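Local coordinates for protein flagellin B1 (PDB 5YA6) that probably polymerises, as a flagellin subunit, into the archaellum filament that drives archaeal swimming, and carries a bound calcium ion, at residues 82-85 with 86-89; 155-158 with 159-162. All coordinates share one frame; numbering follows the deposited sequence.

Interaction 1: 82-85 with 86-89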
loop_
_atom_site.group_PDB
_atom_site.type_symbol
_atom_site.label_atom_id
_atom_site.label_comp_id
_atom_site.label_asym_id
_atom_site.label_seq_id
_atom_site.Cartn_x
_atom_site.Cartn_y
_atom_site.Cartn_z
ATOM N N SER B 82 21.968 -9.096 18.788
ATOM C CA SER B 82 22.542 -9.883 19.905
ATOM C C SER B 82 21.504 -10.427 20.844
ATOM O O SER B 82 21.595 -11.615 21.261
ATOM C CB SER B 82 23.634 -9.080 20.647
ATOM O OG SER B 82 24.633 -8.808 19.711
ATOM N N ALA B 83 20.555 -9.587 21.216
ATOM C CA ALA B 83 19.523 -9.944 22.176
ATOM C C ALA B 83 18.419 -10.761 21.494
ATOM O O ALA B 83 17.846 -11.678 22.088
ATOM C CB ALA B 83 18.955 -8.700 22.814
ATOM N N ILE B 84 18.155 -10.421 20.215
ATOM C CA ILE B 84 17.122 -11.112 19.420
ATOM C C ILE B 84 17.791 -11.747 18.203
ATOM O O ILE B 84 17.879 -11.180 17.153
ATOM C CB ILE B 84 16.006 -10.090 19.091
ATOM C CG1 ILE B 84 15.356 -9.531 20.374
ATOM C CG2 ILE B 84 14.920 -10.790 18.239
ATOM C CD1 ILE B 84 14.788 -8.158 20.201
ATOM N N THR B 85 18.391 -12.929 18.385
ATOM C CA THR B 85 19.234 -13.528 17.393
ATOM C C THR B 85 18.434 -14.045 16.197
ATOM O O THR B 85 18.984 -14.205 15.122
ATOM C CB THR B 85 20.031 -14.754 18.009
ATOM O OG1 THR B 85 19.125 -15.596 18.753
ATOM C CG2 THR B 85 21.082 -14.200 18.983
ATOM N N ASP B 86 17.121 -14.224 16.393
ATOM C CA ASP B 86 16.246 -14.636 15.284
ATOM C C ASP B 86 16.111 -13.554 14.199
ATOM O O ASP B 86 15.627 -13.838 13.125
ATOM C CB ASP B 86 14.843 -15.061 15.775
ATOM C CG ASP B 86 14.819 -16.455 16.432
ATOM O OD1 ASP B 86 15.721 -17.237 16.177
ATOM O OD2 ASP B 86 13.919 -16.694 17.238
ATOM N N TRP B 87 16.603 -12.328 14.440
ATOM C CA TRP B 87 16.844 -11.403 13.298
ATOM C C TRP B 87 17.618 -12.014 12.146
ATOM O O TRP B 87 17.507 -11.567 11.017
ATOM C CB TRP B 87 17.591 -10.123 13.732
ATOM C CG TRP B 87 16.677 -9.018 14.185
ATOM C CD1 TRP B 87 16.476 -8.592 15.420
ATOM C CD2 TRP B 87 15.828 -8.231 13.340
ATOM N NE1 TRP B 87 15.495 -7.608 15.441
ATOM C CE2 TRP B 87 15.118 -7.352 14.159
ATOM C CE3 TRP B 87 15.602 -8.211 11.960
ATOM C CZ2 TRP B 87 14.226 -6.383 13.633
ATOM C CZ3 TRP B 87 14.714 -7.284 11.454
ATOM C CH2 TRP B 87 14.025 -6.426 12.278
ATOM N N SER B 88 18.467 -13.000 12.445
ATOM C CA SER B 88 19.192 -13.686 11.397
ATOM C C SER B 88 18.302 -14.337 10.319
ATOM O O SER B 88 18.742 -14.472 9.168
ATOM C CB SER B 88 20.126 -14.750 11.963
ATOM O OG SER B 88 19.454 -15.954 12.304
ATOM N N LEU B 89 17.083 -14.689 10.700
ATOM C CA LEU B 89 16.094 -15.301 9.797
ATOM C C LEU B 89 15.214 -14.287 9.032
ATOM O O LEU B 89 14.435 -14.678 8.141
ATOM C CB LEU B 89 15.219 -16.278 10.556
ATOM C CG LEU B 89 15.901 -17.394 11.357
ATOM C CD1 LEU B 89 14.974 -18.087 12.322
ATOM C CD2 LEU B 89 16.635 -18.344 10.462
HETATM O O HOH W 1 18.551 -17.272 16.673
HETATM O O HOH W 2 20.357 -17.005 14.519
#

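Interaction 2: 155-158 with 159-162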
loop_
_atom_site.group_PDB
_atom_site.type_symbol
_atom_site.label_atom_id
_atom_site.label_comp_id
_atom_site.label_asym_id
_atom_site.label_seq_id
_atom_site.Cartn_x
_atom_site.Cartn_y
_atom_site.Cartn_z
ATOM N N THR B 155 5.390 7.440 4.938
ATOM C CA THR B 155 6.429 8.099 4.186
ATOM C C THR B 155 7.543 8.303 5.180
ATOM O O THR B 155 7.315 8.916 6.217
ATOM C CB THR B 155 5.961 9.490 3.685
ATOM O OG1 THR B 155 4.681 9.370 3.082
ATOM C CG2 THR B 155 6.993 10.082 2.721
ATOM N N THR B 156 8.765 7.814 4.874
ATOM C CA THR B 156 9.845 8.007 5.840
ATOM C C THR B 156 10.137 9.532 5.936
ATOM O O THR B 156 9.957 10.253 4.978
ATOM C CB THR B 156 11.133 7.274 5.485
ATOM O OG1 THR B 156 11.659 7.702 4.248
ATOM C CG2 THR B 156 10.831 5.782 5.457
ATOM N N PRO B 157 10.604 9.962 7.096
ATOM C CA PRO B 157 10.816 11.415 7.269
ATOM C C PRO B 157 11.944 11.913 6.378
ATOM O O PRO B 157 12.745 11.115 5.868
ATOM C CB PRO B 157 11.186 11.533 8.726
ATOM C CG PRO B 157 11.645 10.205 9.165
ATOM C CD PRO B 157 10.791 9.248 8.365
ATOM N N ALA B 158 12.017 13.241 6.192
ATOM C CA ALA B 158 13.024 13.852 5.367
ATOM C C ALA B 158 14.418 13.942 6.048
ATOM O O ALA B 158 15.394 14.258 5.397
ATOM C CB ALA B 158 12.527 15.254 4.965
ATOM N N ALA B 159 14.457 13.664 7.341
ATOM C CA ALA B 159 15.734 13.551 8.092
ATOM C C ALA B 159 15.616 12.457 9.116
ATOM O O ALA B 159 14.569 12.305 9.836
ATOM C CB ALA B 159 16.077 14.867 8.754
ATOM N N TYR B 160 16.688 11.647 9.180
ATOM C CA TYR B 160 16.781 10.652 10.208
ATOM C C TYR B 160 17.679 11.188 11.331
ATOM O O TYR B 160 18.892 11.383 11.077
ATOM C CB TYR B 160 17.363 9.356 9.660
ATOM C CG TYR B 160 16.535 8.685 8.530
ATOM C CD1 TYR B 160 15.163 8.582 8.618
ATOM C CD2 TYR B 160 17.132 8.201 7.418
ATOM C CE1 TYR B 160 14.425 7.953 7.624
ATOM C CE2 TYR B 160 16.406 7.585 6.391
ATOM C CZ TYR B 160 15.054 7.477 6.498
ATOM O OH TYR B 160 14.284 6.835 5.565
ATOM N N THR B 161 17.067 11.437 12.492
ATOM C CA THR B 161 17.694 12.131 13.639
ATOM C C THR B 161 18.062 11.269 14.822
ATOM O O THR B 161 18.760 11.783 15.723
ATOM C CB THR B 161 16.739 13.200 14.194
ATOM O OG1 THR B 161 15.641 12.548 14.842
ATOM C CG2 THR B 161 16.214 14.045 13.100
ATOM N N GLN B 162 17.578 10.022 14.886
ATOM C CA GLN B 162 17.939 9.067 15.916
ATOM C C GLN B 162 17.856 7.683 15.367
ATOM O O GLN B 162 17.411 7.476 14.195
ATOM C CB GLN B 162 17.026 9.240 17.142
ATOM C CG GLN B 162 15.571 8.925 16.879
ATOM C CD GLN B 162 14.589 9.917 17.471
ATOM O OE1 GLN B 162 14.772 11.152 17.384
ATOM N NE2 GLN B 162 13.509 9.387 18.049
#

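Interaction 1: 82-85 with 86-89
The indole of Trp-87 has the carbonyl O of Ile-84 at the edge of its five-membered ring, near the ring plane and 3.4 Å from Trp-87 CD1, while the branch methyl CG2 of Ile-84 reaches the same carbon at 3.9 Å from above the plane, near the rim, the two side chains crossing obliquely. Trp-87 lies in a short 3-10 segment, residues 85-89, and Ile-84 immediately precedes it, in the loop between strands 59-69 and 94-99. With CG2 opposite the backbone N and CG1 beside it (chi1 -60°), it is the CG2 branch that reaches CD1. Elsewhere on the ring system, Lys-31 makes a cation-pi contact, and NE1 is hydrogen-bonded to the carbonyl O of Ile-78, so the polar edge of this buried side chain is satisfied.

Two successive i to i+3 bonds, as expected of 3-10 geometry, wind the turn. Trp-87 N donates to Ile-84 O at 3.2 Å and Ser-88 N to Thr-85 O at 3.0 Å; the second is nearly straight, at 167°. Waters complete the polar side. One links Ser-88 OG to Thr-85 O, to which it donates; the other lies 2.7 Å from Thr-85 OG1 and donates to Asp-86 OD1 at 2.9 Å.

Interaction 2: 155-158 with 159-162
The loop that carries the chain from strand 150-155 to strand 164-168, the two outermost strands of the main sheet within this chain, turns back so that Tyr-160 meets Thr-156 and Pro-157. The hydroxyl end of the tyrosine reaches Thr-156: OH lies 3.1 Å from Thr-156 OG1 and 3.2 Å from Thr-156 CB, which sits at the ring edge, near its plane. The placement of Thr-156 OG1 between its own backbone N and carbonyl carbon (chi1 61°) is what puts it beside Tyr-160 OH, with the methyl CG2 of Thr-156 3.6 Å from the same atom. Pro-157 adds an apolar contact, its side chain running roughly at right angles to the tyrosine: Pro-157 CG and CD each lie 3.9 Å from Tyr-160 CE1. Pro-157 CG also comes within 3.7 Å of the carbonyl O of Ala-159.

Each hydroxyl has a clear hydrogen-bond partner beyond the loop. Tyr-160 OH is hydrogen-bonded to the carbonyl of Ile-132, while Thr-156 OG1 bonds to Pro-133 O and Ser-136 N. The proline contact against CE1 adds a modest apolar component, so the loop is tied by hydrogen bonds to the backbone of 132-136 as well as by local packing.

In the fold
Interactions 1 and 2 occupy separate loops of one chain, with centres 25 Å apart and nearest atoms about 14 Å apart; they do not touch, though both border strand 28-38, through Lys-31 and Ile-29. Interaction 1 is partly buried: its hydrophobic pair faces inward while hydrated polar groups line the other side, and backbone bonds of 3-10 type give it order. Interaction 2 is a surface contact in an irregular loop, without a clear hydrogen bond between its own segments; its support includes side-chain hydroxyls and backbone hydrogen bonds to residues 132-136. Residues 82-89 lie between strands that are parallel neighbours within the main sheet, whereas 155-162 connect strands at its two extremes.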